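Local coordinates for protein beta-lactamase (Nostoc sp., PDB 6NHS) that probably hydrolyses the beta-lactam ring of penicillin-type antibiotics, as a class D serine beta-lactamase, at residues Arg26-Leu31 against Ile246-Arg251; Lys34-Ile39 against Ala53-Ser58; Arg42-Phe47 against Asn224-Phe229; Gln57-Ala62 against Ile159-Gln164. All blocks are in the same frame, centred on the assembly; numbering follows the deposited sequence.

Contact 1. Residues Arg26-Leu31 against Ile246-Arg251; sequences RSFNQL and IEVTRR
Leu31 reaches across to helix 239-255 with both branches of its side chain, and each meets a different kind of surface. With CG anti to the carbonyl carbon (chi1 -58°), both methyls are carried to the other helix. CD1 presses on CG1 of Val248 at 3.5 Å, tighter than ordinary van der Waals contact, and also rests on CG of Glu247. CD2 lies over one face of the Arg251 guanidinium, 3.7 Å from NH2 and displaced toward the rim of the group. Beside this, OG of Ser27 comes to 3.3 Å from CB of Arg251, a polar atom set against the aliphatic root of a charged side chain. Phe28 starts out away from the partner helix, yet its ring swings back until CZ comes to 4.1 Å from CG2 of Val248, whose CB stands over one face of the ring. The axes of the two short segments approach to 9.4 Å, with 142° between their N-to-C directions, an N-terminal helix laid against the C-terminal one on one side of the central antiparallel sheet, as in the penicillin-recognising serine enzymes. No hydrogen bond links the two segments. What positions the Arg251 group is a salt bridge within its own helix: NE donates to OE2 of Glu247 at 2.8 Å, almost straight at 177°, in the guanidinium plane and on the anti lone pair. Farther out, Ile33 touches both Phe28 and Val248.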
loop_
_atom_site.group_PDB
_atom_site.type_symbol
_atom_site.label_atom_id
_atom_site.label_comp_id
_atom_site.label_asym_id
_atom_site.label_seq_id
_atom_site.Cartn_x
_atom_site.Cartn_y
_atom_site.Cartn_z
ATOM N N ARG A 26 5.608 6.791 21.245
ATOM C CA ARG A 26 4.792 7.721 22.015
ATOM C C ARG A 26 3.427 7.928 21.366
ATOM O O ARG A 26 2.395 7.895 22.045
ATOM C CB ARG A 26 5.529 9.051 22.174
ATOM C CG ARG A 26 4.740 10.081 22.953
ATOM C CD ARG A 26 5.433 11.426 22.983
ATOM N NE ARG A 26 4.461 12.496 23.185
ATOM C CZ ARG A 26 4.761 13.709 23.636
ATOM N NH1 ARG A 26 6.014 14.013 23.946
ATOM N NH2 ARG A 26 3.803 14.617 23.785
ATOM N N SER A 27 3.402 8.133 20.045
ATOM C CA SER A 27 2.134 8.368 19.357
ATOM C C SER A 27 1.196 7.176 19.500
ATOM O O SER A 27 -0.019 7.347 19.652
ATOM C CB SER A 27 2.391 8.669 17.881
ATOM O OG SER A 27 3.483 9.559 17.728
ATOM N N PHE A 28 1.744 5.959 19.463
ATOM C CA PHE A 28 0.915 4.762 19.566
ATOM C C PHE A 28 0.190 4.709 20.905
ATOM O O PHE A 28 -1.018 4.455 20.965
ATOM C CB PHE A 28 1.777 3.512 19.362
ATOM C CG PHE A 28 2.213 3.307 17.937
ATOM C CD1 PHE A 28 3.257 4.047 17.401
ATOM C CD2 PHE A 28 1.571 2.382 17.130
ATOM C CE1 PHE A 28 3.654 3.866 16.086
ATOM C CE2 PHE A 28 1.963 2.197 15.810
ATOM C CZ PHE A 28 3.003 2.941 15.289
ATOM N N ASN A 29 0.912 4.957 21.995
ATOM C CA ASN A 29 0.298 4.846 23.311
ATOM C C ASN A 29 -0.662 5.996 23.583
ATOM O O ASN A 29 -1.654 5.809 24.296
ATOM C CB ASN A 29 1.383 4.768 24.384
ATOM C CG ASN A 29 2.290 3.560 24.201
ATOM O OD1 ASN A 29 1.825 2.456 23.906
ATOM N ND2 ASN A 29 3.592 3.768 24.362
ATOM N N GLN A 30 -0.396 7.178 23.020
ATOM C CA GLN A 30 -1.324 8.297 23.172
ATOM C C GLN A 30 -2.673 7.971 22.544
ATOM O O GLN A 30 -3.728 8.232 23.133
ATOM C CB GLN A 30 -0.735 9.561 22.543
ATOM C CG GLN A 30 0.568 10.041 23.169
ATOM C CD GLN A 30 0.368 11.136 24.186
ATOM O OE1 GLN A 30 -0.622 11.863 24.140
ATOM N NE2 GLN A 30 1.311 11.266 25.115
ATOM N N LEU A 31 -2.655 7.395 21.343
ATOM C CA LEU A 31 -3.875 7.014 20.646
ATOM C C LEU A 31 -4.425 5.667 21.096
ATOM O O LEU A 31 -5.473 5.249 20.598
ATOM C CB LEU A 31 -3.622 6.996 19.138
ATOM C CG LEU A 31 -3.143 8.344 18.602
ATOM C CD1 LEU A 31 -2.733 8.241 17.153
ATOM C CD2 LEU A 31 -4.225 9.411 18.777
ATOM N N ILE A 246 -3.208 6.705 9.545
ATOM C CA ILE A 246 -2.506 7.855 8.991
ATOM C C ILE A 246 -1.982 8.759 10.101
ATOM O O ILE A 246 -0.881 9.310 9.998
ATOM C CB ILE A 246 -3.436 8.600 8.014
ATOM C CG1 ILE A 246 -3.631 7.752 6.751
ATOM C CG2 ILE A 246 -2.893 9.984 7.677
ATOM C CD1 ILE A 246 -4.619 8.303 5.779
ATOM N N GLU A 247 -2.742 8.896 11.192
ATOM C CA GLU A 247 -2.357 9.826 12.250
ATOM C C GLU A 247 -1.047 9.416 12.919
ATOM O O GLU A 247 -0.206 10.275 13.217
ATOM C CB GLU A 247 -3.486 9.942 13.274
ATOM C CG GLU A 247 -3.243 10.969 14.376
ATOM C CD GLU A 247 -3.068 12.388 13.852
ATOM O OE1 GLU A 247 -3.525 12.682 12.730
ATOM O OE2 GLU A 247 -2.460 13.209 14.567
ATOM N N VAL A 248 -0.843 8.118 13.173
ATOM C CA VAL A 248 0.428 7.739 13.794
ATOM C C VAL A 248 1.570 7.930 12.813
ATOM O O VAL A 248 2.689 8.270 13.217
ATOM C CB VAL A 248 0.419 6.299 14.347
ATOM C CG1 VAL A 248 -0.664 6.125 15.370
ATOM C CG2 VAL A 248 0.284 5.280 13.237
ATOM N N THR A 249 1.317 7.720 11.519
ATOM C CA THR A 249 2.330 8.017 10.515
ATOM C C THR A 249 2.677 9.501 10.528
ATOM O O THR A 249 3.856 9.875 10.540
ATOM C CB THR A 249 1.841 7.582 9.132
ATOM O OG1 THR A 249 1.409 6.218 9.183
ATOM C CG2 THR A 249 2.960 7.700 8.110
ATOM N N ARG A 250 1.652 10.363 10.550
ATOM C CA ARG A 250 1.870 11.807 10.619
ATOM C C ARG A 250 2.699 12.185 11.836
ATOM O O ARG A 250 3.691 12.914 11.728
ATOM C CB ARG A 250 0.534 12.553 10.679
ATOM C CG ARG A 250 -0.299 12.506 9.445
ATOM C CD ARG A 250 -1.432 13.525 9.551
ATOM N NE ARG A 250 -2.158 13.578 8.297
ATOM C CZ ARG A 250 -1.779 14.315 7.264
ATOM N NH1 ARG A 250 -2.491 14.297 6.147
ATOM N NH2 ARG A 250 -0.701 15.087 7.364
ATOM N N ARG A 251 2.283 11.717 13.014
ATOM C CA ARG A 251 2.980 12.085 14.240
ATOM C C ARG A 251 4.405 11.553 14.248
ATOM O O ARG A 251 5.313 12.200 14.782
ATOM C CB ARG A 251 2.200 11.581 15.454
ATOM C CG ARG A 251 0.794 12.156 15.536
ATOM C CD ARG A 251 0.134 11.827 16.858
ATOM N NE ARG A 251 -1.235 12.327 16.920
ATOM C CZ ARG A 251 -1.946 12.426 18.039
ATOM N NH1 ARG A 251 -1.412 12.066 19.200
ATOM N NH2 ARG A 251 -3.187 12.892 17.998
#

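Contact 2. Residues Lys34-Ile39 against Ala53-Ser58; sequences KGSILI and ARNSQS. With FMT (formic acid), chain G.
Asn55 and Ser36 meet in the close-packed middle of this contact, where a turn lies against a strand. The Asn55 amide donates through ND2 to Ile37 O at 3.2 Å; the hydrogen lies near the line to the acceptor (164°), but the donor stands above the carbonyl plane. The stronger partner of this nitrogen is Glu49 OE1 of strand 46-50, and it packs 3.7 Å from CB of Leu38. On the other side of the amide, water 1 donates to Asn55 OD1 at 2.6 Å and accepts from Ser36 OG at 2.7 Å, so buried polar groups are joined through solvent. Arg54 runs alongside with its chain extended from CG to NE: CD lies 3.5 Å from Ser36 OG, and the guanidinium sets one face over CA of Gly35, 3.6 Å above the plane. Its NH2 forms a salt bridge with Asp235 and its NE a hydrogen bond with Asn233. The exposed side is looser, for Lys34 merely brings its carbonyl oxygen to 4.1 Å from Arg54 NH1 while its own side chain leads away. Strand 35-41 lies between strands 46-50 and 226-236 in the sheet, and Pro161 and Ile165 of helix 161-172 pack on Asn55 and Leu38, respectively.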
loop_
_atom_site.group_PDB
_atom_site.type_symbol
_atom_site.label_atom_id
_atom_site.label_comp_id
_atom_site.label_asym_id
_atom_site.label_seq_id
_atom_site.Cartn_x
_atom_site.Cartn_y
_atom_site.Cartn_z
ATOM N N LYS A 34 -2.199 -0.578 19.345
ATOM C CA LYS A 34 -1.056 -1.471 19.272
ATOM C C LYS A 34 -0.616 -1.580 17.821
ATOM O O LYS A 34 -1.452 -1.741 16.926
ATOM C CB LYS A 34 -1.405 -2.852 19.827
ATOM C CG LYS A 34 -1.852 -2.836 21.277
ATOM C CD LYS A 34 -2.033 -4.248 21.808
ATOM C CE LYS A 34 -2.431 -4.245 23.278
ATOM N NZ LYS A 34 -2.592 -5.632 23.803
ATOM N N GLY A 35 0.687 -1.483 17.586
ATOM C CA GLY A 35 1.178 -1.616 16.223
ATOM C C GLY A 35 2.649 -1.287 16.110
ATOM O O GLY A 35 3.396 -1.350 17.093
ATOM N N SER A 36 3.051 -0.920 14.898
ATOM C CA SER A 36 4.454 -0.692 14.595
ATOM C C SER A 36 4.569 0.336 13.484
ATOM O O SER A 36 3.604 0.626 12.769
ATOM C CB SER A 36 5.154 -1.987 14.169
ATOM O OG SER A 36 4.538 -2.524 13.009
ATOM N N ILE A 37 5.775 0.870 13.332
ATOM C CA ILE A 37 6.095 1.697 12.176
ATOM C C ILE A 37 7.567 1.511 11.856
ATOM O O ILE A 37 8.397 1.320 12.752
ATOM C CB ILE A 37 5.742 3.186 12.396
ATOM C CG1 ILE A 37 5.891 3.969 11.087
ATOM C CG2 ILE A 37 6.603 3.806 13.488
ATOM C CD1 ILE A 37 5.368 5.398 11.142
ATOM N N LEU A 38 7.877 1.535 10.568
ATOM C CA LEU A 38 9.244 1.491 10.081
ATOM C C LEU A 38 9.430 2.632 9.095
ATOM O O LEU A 38 8.632 2.785 8.165
ATOM C CB LEU A 38 9.542 0.147 9.412
ATOM C CG LEU A 38 10.984 -0.105 8.989
ATOM C CD1 LEU A 38 11.901 -0.107 10.204
ATOM C CD2 LEU A 38 11.076 -1.426 8.239
ATOM N N ILE A 39 10.463 3.440 9.304
ATOM C CA ILE A 39 10.781 4.543 8.403
ATOM C C ILE A 39 12.216 4.367 7.931
ATOM O O ILE A 39 13.109 4.090 8.739
ATOM C CB ILE A 39 10.577 5.913 9.076
ATOM C CG1 ILE A 39 9.111 6.090 9.484
ATOM C CG2 ILE A 39 10.966 7.039 8.131
ATOM C CD1 ILE A 39 8.856 7.343 10.293
ATOM N N ALA A 53 9.862 -6.105 16.345
ATOM C CA ALA A 53 9.430 -7.483 16.122
ATOM C C ALA A 53 8.249 -7.542 15.161
ATOM O O ALA A 53 8.181 -8.421 14.291
ATOM C CB ALA A 53 9.070 -8.144 17.452
ATOM N N ARG A 54 7.312 -6.605 15.294
ATOM C CA ARG A 54 6.141 -6.612 14.428
ATOM C C ARG A 54 6.504 -6.216 13.000
ATOM O O ARG A 54 5.837 -6.644 12.050
ATOM C CB ARG A 54 5.069 -5.683 15.006
ATOM C CG ARG A 54 3.709 -5.777 14.326
ATOM C CD ARG A 54 2.718 -4.784 14.926
ATOM N NE ARG A 54 1.436 -4.796 14.223
ATOM C CZ ARG A 54 0.269 -5.094 14.788
ATOM N NH1 ARG A 54 0.211 -5.391 16.079
ATOM N NH2 ARG A 54 -0.846 -5.076 14.068
ATOM N N ASN A 55 7.559 -5.415 12.823
ATOM C CA ASN A 55 7.999 -5.032 11.484
ATOM C C ASN A 55 8.519 -6.213 10.674
ATOM O O ASN A 55 8.684 -6.078 9.458
ATOM C CB ASN A 55 9.079 -3.945 11.567
ATOM C CG ASN A 55 8.508 -2.573 11.910
ATOM O OD1 ASN A 55 7.359 -2.276 11.606
ATOM N ND2 ASN A 55 9.314 -1.736 12.546
ATOM N N SER A 56 8.782 -7.355 11.310
ATOM C CA SER A 56 9.160 -8.577 10.608
ATOM C C SER A 56 8.038 -9.605 10.578
ATOM O O SER A 56 8.268 -10.742 10.154
ATOM C CB SER A 56 10.406 -9.197 11.248
ATOM O OG SER A 56 11.555 -8.404 11.014
ATOM N N GLN A 57 6.841 -9.246 11.032
ATOM C CA GLN A 57 5.704 -10.154 11.006
ATOM C C GLN A 57 4.887 -9.925 9.744
ATOM O O GLN A 57 4.787 -8.801 9.249
ATOM C CB GLN A 57 4.827 -9.961 12.246
ATOM C CG GLN A 57 5.501 -10.401 13.537
ATOM C CD GLN A 57 4.697 -10.039 14.772
ATOM O OE1 GLN A 57 3.580 -9.523 14.676
ATOM N NE2 GLN A 57 5.268 -10.302 15.942
ATOM N N SER A 58 4.302 -11.007 9.226
ATOM C CA SER A 58 3.557 -10.966 7.971
ATOM C C SER A 58 2.077 -10.713 8.226
ATOM O O SER A 58 1.504 -11.243 9.183
ATOM C CB SER A 58 3.717 -12.280 7.201
ATOM O OG SER A 58 5.068 -12.504 6.864
HETATM C C FMT G . 7.594 -14.118 9.073
HETATM O O1 FMT G . 6.686 -14.909 8.830
HETATM O O2 FMT G . 7.804 -13.099 8.416
HETATM O O HOH W 1 5.091 -1.322 10.701
#

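Contact 3. Residues Arg42-Phe47 against Asn224-Phe229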
loop_
_atom_site.group_PDB
_atom_site.type_symbol
_atom_site.label_atom_id
_atom_site.label_comp_id
_atom_site.label_asym_id
_atom_site.label_seq_id
_atom_site.Cartn_x
_atom_site.Cartn_y
_atom_site.Cartn_z
ATOM N N ARG A 42 16.419 7.365 2.930
ATOM C CA ARG A 42 17.143 6.879 1.757
ATOM C C ARG A 42 18.559 7.436 1.697
ATOM O O ARG A 42 19.522 6.683 1.506
ATOM C CB ARG A 42 16.395 7.229 0.475
ATOM C CG ARG A 42 17.079 6.652 -0.755
ATOM C CD ARG A 42 16.653 7.356 -2.023
ATOM N NE ARG A 42 17.113 8.740 -2.058
ATOM C CZ ARG A 42 16.778 9.606 -3.008
ATOM N NH1 ARG A 42 17.235 10.853 -2.966
ATOM N NH2 ARG A 42 15.980 9.225 -3.998
ATOM N N ASN A 43 18.702 8.759 1.845
ATOM C CA ASN A 43 20.009 9.392 1.691
ATOM C C ASN A 43 21.004 8.886 2.727
ATOM O O ASN A 43 22.195 8.726 2.431
ATOM C CB ASN A 43 19.873 10.913 1.790
ATOM C CG ASN A 43 19.207 11.531 0.564
ATOM O OD1 ASN A 43 18.794 10.827 -0.357
ATOM N ND2 ASN A 43 19.090 12.853 0.559
ATOM N N ASN A 44 20.544 8.646 3.952
ATOM C CA ASN A 44 21.422 8.227 5.036
ATOM C C ASN A 44 21.409 6.722 5.275
ATOM O O ASN A 44 22.167 6.241 6.126
ATOM C CB ASN A 44 21.046 8.963 6.323
ATOM C CG ASN A 44 21.223 10.460 6.195
ATOM O OD1 ASN A 44 22.270 10.930 5.754
ATOM N ND2 ASN A 44 20.191 11.218 6.550
ATOM N N LYS A 45 20.579 5.976 4.545
ATOM C CA LYS A 45 20.468 4.523 4.683
ATOM C C LYS A 45 20.270 4.120 6.144
ATOM O O LYS A 45 20.944 3.229 6.669
ATOM C CB LYS A 45 21.688 3.827 4.073
ATOM C CG LYS A 45 21.916 4.202 2.617
ATOM C CD LYS A 45 22.915 3.302 1.917
ATOM C CE LYS A 45 22.694 3.375 0.409
ATOM N NZ LYS A 45 23.710 2.622 -0.368
ATOM N N LYS A 46 19.322 4.789 6.800
ATOM C CA LYS A 46 19.085 4.629 8.226
ATOM C C LYS A 46 17.615 4.342 8.490
ATOM O O LYS A 46 16.735 4.880 7.808
ATOM C CB LYS A 46 19.522 5.885 9.002
ATOM C CG LYS A 46 19.346 5.758 10.504
ATOM C CD LYS A 46 20.152 6.783 11.271
ATOM C CE LYS A 46 20.014 6.544 12.765
ATOM N NZ LYS A 46 20.810 7.511 13.564
ATOM N N PHE A 47 17.356 3.500 9.488
ATOM C CA PHE A 47 16.008 3.148 9.914
ATOM C C PHE A 47 15.626 3.865 11.201
ATOM O O PHE A 47 16.469 4.131 12.060
ATOM C CB PHE A 47 15.876 1.645 10.155
ATOM C CG PHE A 47 15.748 0.839 8.910
ATOM C CD1 PHE A 47 14.571 0.848 8.185
ATOM C CD2 PHE A 47 16.793 0.047 8.475
ATOM C CE1 PHE A 47 14.441 0.091 7.042
ATOM C CE2 PHE A 47 16.658 -0.712 7.333
ATOM C CZ PHE A 47 15.487 -0.688 6.615
ATOM N N ASN A 224 12.977 17.748 1.694
ATOM C CA ASN A 224 14.359 18.142 1.978
ATOM C C ASN A 224 15.358 17.365 1.120
ATOM O O ASN A 224 16.404 16.924 1.604
ATOM C CB ASN A 224 14.679 17.977 3.467
ATOM C CG ASN A 224 13.748 18.777 4.357
ATOM O OD1 ASN A 224 13.262 19.842 3.972
ATOM N ND2 ASN A 224 13.494 18.268 5.559
ATOM N N ASN A 225 15.029 17.189 -0.164
ATOM C CA ASN A 225 15.881 16.471 -1.119
ATOM C C ASN A 225 16.199 15.052 -0.648
ATOM O O ASN A 225 17.247 14.493 -0.984
ATOM C CB ASN A 225 17.175 17.240 -1.408
ATOM C CG ASN A 225 16.966 18.382 -2.381
ATOM O OD1 ASN A 225 16.149 18.290 -3.297
ATOM N ND2 ASN A 225 17.703 19.466 -2.188
ATOM N N ASN A 226 15.294 14.461 0.125
ATOM C CA ASN A 226 15.440 13.110 0.641
ATOM C C ASN A 226 14.129 12.373 0.406
ATOM O O ASN A 226 13.107 12.975 0.057
ATOM C CB ASN A 226 15.800 13.123 2.136
ATOM C CG ASN A 226 16.541 11.867 2.582
ATOM O OD1 ASN A 226 16.587 10.867 1.870
ATOM N ND2 ASN A 226 17.116 11.920 3.774
ATOM N N VAL A 227 14.159 11.059 0.584
ATOM C CA VAL A 227 12.961 10.233 0.502
ATOM C C VAL A 227 12.891 9.390 1.765
ATOM O O VAL A 227 13.861 8.708 2.113
ATOM C CB VAL A 227 12.956 9.330 -0.747
ATOM C CG1 VAL A 227 11.699 8.463 -0.774
ATOM C CG2 VAL A 227 13.067 10.167 -2.015
ATOM N N TYR A 228 11.756 9.442 2.449
ATOM C CA TYR A 228 11.531 8.672 3.664
ATOM C C TYR A 228 10.432 7.654 3.380
ATOM O O TYR A 228 9.251 8.010 3.298
ATOM C CB TYR A 228 11.164 9.590 4.827
ATOM C CG TYR A 228 12.174 10.693 5.039
ATOM C CD1 TYR A 228 12.046 11.917 4.390
ATOM C CD2 TYR A 228 13.270 10.505 5.869
ATOM C CE1 TYR A 228 12.976 12.925 4.577
ATOM C CE2 TYR A 228 14.207 11.506 6.063
ATOM C CZ TYR A 228 14.052 12.716 5.415
ATOM O OH TYR A 228 14.981 13.713 5.597
ATOM N N PHE A 229 10.828 6.399 3.204
ATOM C CA PHE A 229 9.875 5.312 3.032
ATOM C C PHE A 229 9.309 4.918 4.388
ATOM O O PHE A 229 10.029 4.908 5.390
ATOM C CB PHE A 229 10.553 4.110 2.365
ATOM C CG PHE A 229 11.144 4.429 1.018
ATOM C CD1 PHE A 229 10.379 4.303 -0.139
ATOM C CD2 PHE A 229 12.457 4.871 0.903
ATOM C CE1 PHE A 229 10.914 4.608 -1.390
ATOM C CE2 PHE A 229 13.003 5.176 -0.342
ATOM C CZ PHE A 229 12.225 5.051 -1.493
#
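Arg42, Asn226 and Asn43 carry this contact through a mix of backbone and side-chain bonds, where the turn after strand 35-41 meets the start of its neighbour 226-236. Arg42 holds on at both ends: its backbone N donates to Val227 O at 3.0 Å, and its guanidinium lays one face over CG2 of Val227, which sits 3.6 Å above the plane. The bend at chi3 (67°) folds the guanidinium back, where NE and NH1 together grip a single atom, OD1 of Asn43, from within the guanidinium plane. With that oxygen held, the other end of the Asn43 amide is turned across the contact, and ND2 donates to Asn225 O at 2.9 Å. The amides of Asn43 and Asn226 approach from opposite directions and stack with their planes 16° apart. Asn226 OD1 is itself doubly bound, accepting from Asn43 N at 3.0 Å and from Val227 N at 2.8 Å, the two donors coming from opposite faces of its plane; its ND2 goes to Asp41. Beneath, CB of Arg42 reaches the edge of the Phe229 ring at 4.0 Å, and His172 of helix 161-172 touches both Arg42 and Val227. A G1 beta bulge, in which Lys45 and Lys46 stand opposite Asp41, lies in the turn joining strands 35-41 and 46-50, and this hairpin end is tied here to strand 226-236 in the central antiparallel sheet of the penicillin-recognising fold.

Contact 4. Residues Gln57-Ala62 against Ile159-Gln164. With FMT (formic acid), chain G.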
loop_
_atom_site.group_PDB
_atom_site.type_symbol
_atom_site.label_atom_id
_atom_site.label_comp_id
_atom_site.label_asym_id
_atom_site.label_seq_id
_atom_site.Cartn_x
_atom_site.Cartn_y
_atom_site.Cartn_z
ATOM N N GLN A 57 6.841 -9.246 11.032
ATOM C CA GLN A 57 5.704 -10.154 11.006
ATOM C C GLN A 57 4.887 -9.925 9.744
ATOM O O GLN A 57 4.787 -8.801 9.249
ATOM C CB GLN A 57 4.827 -9.961 12.246
ATOM C CG GLN A 57 5.501 -10.401 13.537
ATOM C CD GLN A 57 4.697 -10.039 14.772
ATOM O OE1 GLN A 57 3.580 -9.523 14.676
ATOM N NE2 GLN A 57 5.268 -10.302 15.942
ATOM N N SER A 58 4.302 -11.007 9.226
ATOM C CA SER A 58 3.557 -10.966 7.971
ATOM C C SER A 58 2.077 -10.713 8.226
ATOM O O SER A 58 1.504 -11.243 9.183
ATOM C CB SER A 58 3.717 -12.280 7.201
ATOM O OG SER A 58 5.068 -12.504 6.864
ATOM N N PHE A 59 1.462 -9.921 7.345
ATOM C CA PHE A 59 0.040 -9.613 7.408
ATOM C C PHE A 59 -0.532 -9.592 5.998
ATOM O O PHE A 59 0.188 -9.343 5.029
ATOM C CB PHE A 59 -0.224 -8.260 8.085
ATOM C CG PHE A 59 0.401 -8.129 9.447
ATOM C CD1 PHE A 59 -0.303 -8.490 10.582
ATOM C CD2 PHE A 59 1.693 -7.643 9.591
ATOM C CE1 PHE A 59 0.272 -8.366 11.843
ATOM C CE2 PHE A 59 2.273 -7.526 10.843
ATOM C CZ PHE A 59 1.560 -7.888 11.970
ATOM N N LEU A 60 -1.831 -9.865 5.894
ATOM C CA LEU A 60 -2.552 -9.636 4.650
ATOM C C LEU A 60 -2.305 -8.207 4.166
ATOM O O LEU A 60 -2.437 -7.265 4.955
ATOM C CB LEU A 60 -4.054 -9.851 4.848
ATOM C CG LEU A 60 -4.506 -11.274 5.158
ATOM C CD1 LEU A 60 -5.956 -11.274 5.631
ATOM C CD2 LEU A 60 -4.348 -12.128 3.907
ATOM N N PRO A 61 -1.949 -8.010 2.894
ATOM C CA PRO A 61 -1.680 -6.641 2.427
ATOM C C PRO A 61 -2.931 -5.796 2.272
ATOM O O PRO A 61 -2.843 -4.565 2.382
ATOM C CB PRO A 61 -0.974 -6.858 1.079
ATOM C CG PRO A 61 -1.357 -8.218 0.658
ATOM C CD PRO A 61 -1.560 -9.023 1.901
ATOM N N ALA A 62 -4.085 -6.420 2.024
ATOM C CA ALA A 62 -5.328 -5.711 1.754
ATOM C C ALA A 62 -5.099 -4.667 0.670
ATOM O O ALA A 62 -4.382 -4.928 -0.301
ATOM C CB ALA A 62 -5.887 -5.071 3.031
ATOM N N ILE A 159 2.545 -10.015 3.726
ATOM C CA ILE A 159 3.730 -9.176 3.588
ATOM C C ILE A 159 4.048 -8.552 4.942
ATOM O O ILE A 159 3.150 -8.248 5.732
ATOM C CB ILE A 159 3.521 -8.104 2.486
ATOM C CG1 ILE A 159 4.827 -7.384 2.155
ATOM C CG2 ILE A 159 2.430 -7.093 2.893
ATOM C CD1 ILE A 159 4.752 -6.582 0.886
ATOM N N THR A 160 5.355 -8.390 5.224
ATOM C CA THR A 160 5.793 -7.709 6.434
ATOM C C THR A 160 5.971 -6.219 6.164
ATOM O O THR A 160 6.126 -5.799 5.016
ATOM C CB THR A 160 7.118 -8.296 6.931
ATOM O OG1 THR A 160 8.184 -7.805 6.110
ATOM C CG2 THR A 160 7.099 -9.836 6.890
ATOM N N PRO A 161 5.957 -5.385 7.203
ATOM C CA PRO A 161 6.261 -3.958 6.977
ATOM C C PRO A 161 7.635 -3.734 6.359
ATOM O O PRO A 161 7.776 -2.878 5.477
ATOM C CB PRO A 161 6.150 -3.350 8.382
ATOM C CG PRO A 161 5.214 -4.262 9.115
ATOM C CD PRO A 161 5.500 -5.648 8.579
ATOM N N LYS A 162 8.650 -4.496 6.792
ATOM C CA LYS A 162 9.968 -4.426 6.159
ATOM C C LYS A 162 9.892 -4.698 4.660
ATOM O O LYS A 162 10.559 -4.024 3.868
ATOM C CB LYS A 162 10.930 -5.421 6.819
ATOM C CG LYS A 162 11.609 -4.908 8.067
ATOM C CD LYS A 162 12.572 -5.942 8.628
ATOM C CE LYS A 162 13.468 -5.338 9.679
ATOM N NZ LYS A 162 14.345 -6.367 10.286
ATOM N N GLN A 163 9.095 -5.693 4.256
ATOM C CA GLN A 163 8.976 -6.023 2.836
ATOM C C GLN A 163 8.191 -4.965 2.067
ATOM O O GLN A 163 8.431 -4.766 0.868
ATOM C CB GLN A 163 8.340 -7.407 2.676
ATOM C CG GLN A 163 9.262 -8.564 3.137
ATOM C CD GLN A 163 8.513 -9.868 3.333
ATOM O OE1 GLN A 163 7.279 -9.900 3.322
ATOM N NE2 GLN A 163 9.257 -10.958 3.514
ATOM N N GLN A 164 7.254 -4.274 2.723
ATOM C CA GLN A 164 6.637 -3.113 2.084
ATOM C C GLN A 164 7.693 -2.066 1.756
ATOM O O GLN A 164 7.730 -1.531 0.641
ATOM C CB GLN A 164 5.545 -2.527 2.982
ATOM C CG GLN A 164 4.367 -3.475 3.241
ATOM C CD GLN A 164 3.213 -3.257 2.283
ATOM O OE1 GLN A 164 3.401 -2.783 1.161
ATOM N NE2 GLN A 164 2.003 -3.606 2.724
HETATM C C FMT G . 7.594 -14.118 9.073
HETATM O O1 FMT G . 6.686 -14.909 8.830
HETATM O O2 FMT G . 7.804 -13.099 8.416
HETATM O O HOH W 2 5.848 -12.163 4.168
#
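Ile159 N donates to Phe59 O at 2.8 Å, the shortest hydrogen bond between the segments, and its mate returns from Phe59 N to Ile159 O at 2.9 Å. Together they make a single antiparallel bridge of the hydrogen-bonded kind. Pro161 CD lies at the edge of the Phe59 ring, and Pro61 CB meets the CG2 branch of Ile159 at 3.9 Å. Next along, Gln57 O receives a CA-H...O contact from Thr160 CA at 3.2 Å but has no hydrogen-bond partner although it is buried. Thr160 is the N-cap of helix 161-172 and forms a capping box with Gln163: Gln163 N donates to Thr160 OG1 at 3.0 Å, while Thr160 N donates to Gln163 OE1. The first torsion of Thr160 (chi1 76°) puts OG1 between its own N and carbonyl carbon, facing the helix start, and sends CG2 to Ser58 OG, 3.4 Å away. Water 2 connects Ser58 OG with Gln163 OE1, to which it donates at 2.8 Å, and a formic acid molecule, probably from the crystallisation liquor, lies beside the same hydroxyl. Farther in, Gln164 NE2 and Pro61 O both bond to Thr64 OG1, next to Ser63 of a probable SxxK motif, and Leu60 O accepts from Trp216 NE1.

Contacts 2 and 4 are close neighbours, their centres 9 Å apart: they share Gln57 and Ser58, both touch the formic acid, and Asn55 O lies 3.1 Å from Lys162 N, a probable hydrogen bond. Contact 1 meets contact 2 through Phe28, whose CE2 is 3.4 Å from Ser36 N, so strand 35-41 lies between the terminal helices and the 53-58 turn. Contact 3 joins contact 2 along the sheet, with Leu38 CD1 and Phe47 CD1 3.5 Å apart, but stays about 6 Å from contact 4 at the nearest atoms. Contact 4 leads directly into the probable active site, since segment 57-62 ends just before Ser63 of the presumed SxxK motif.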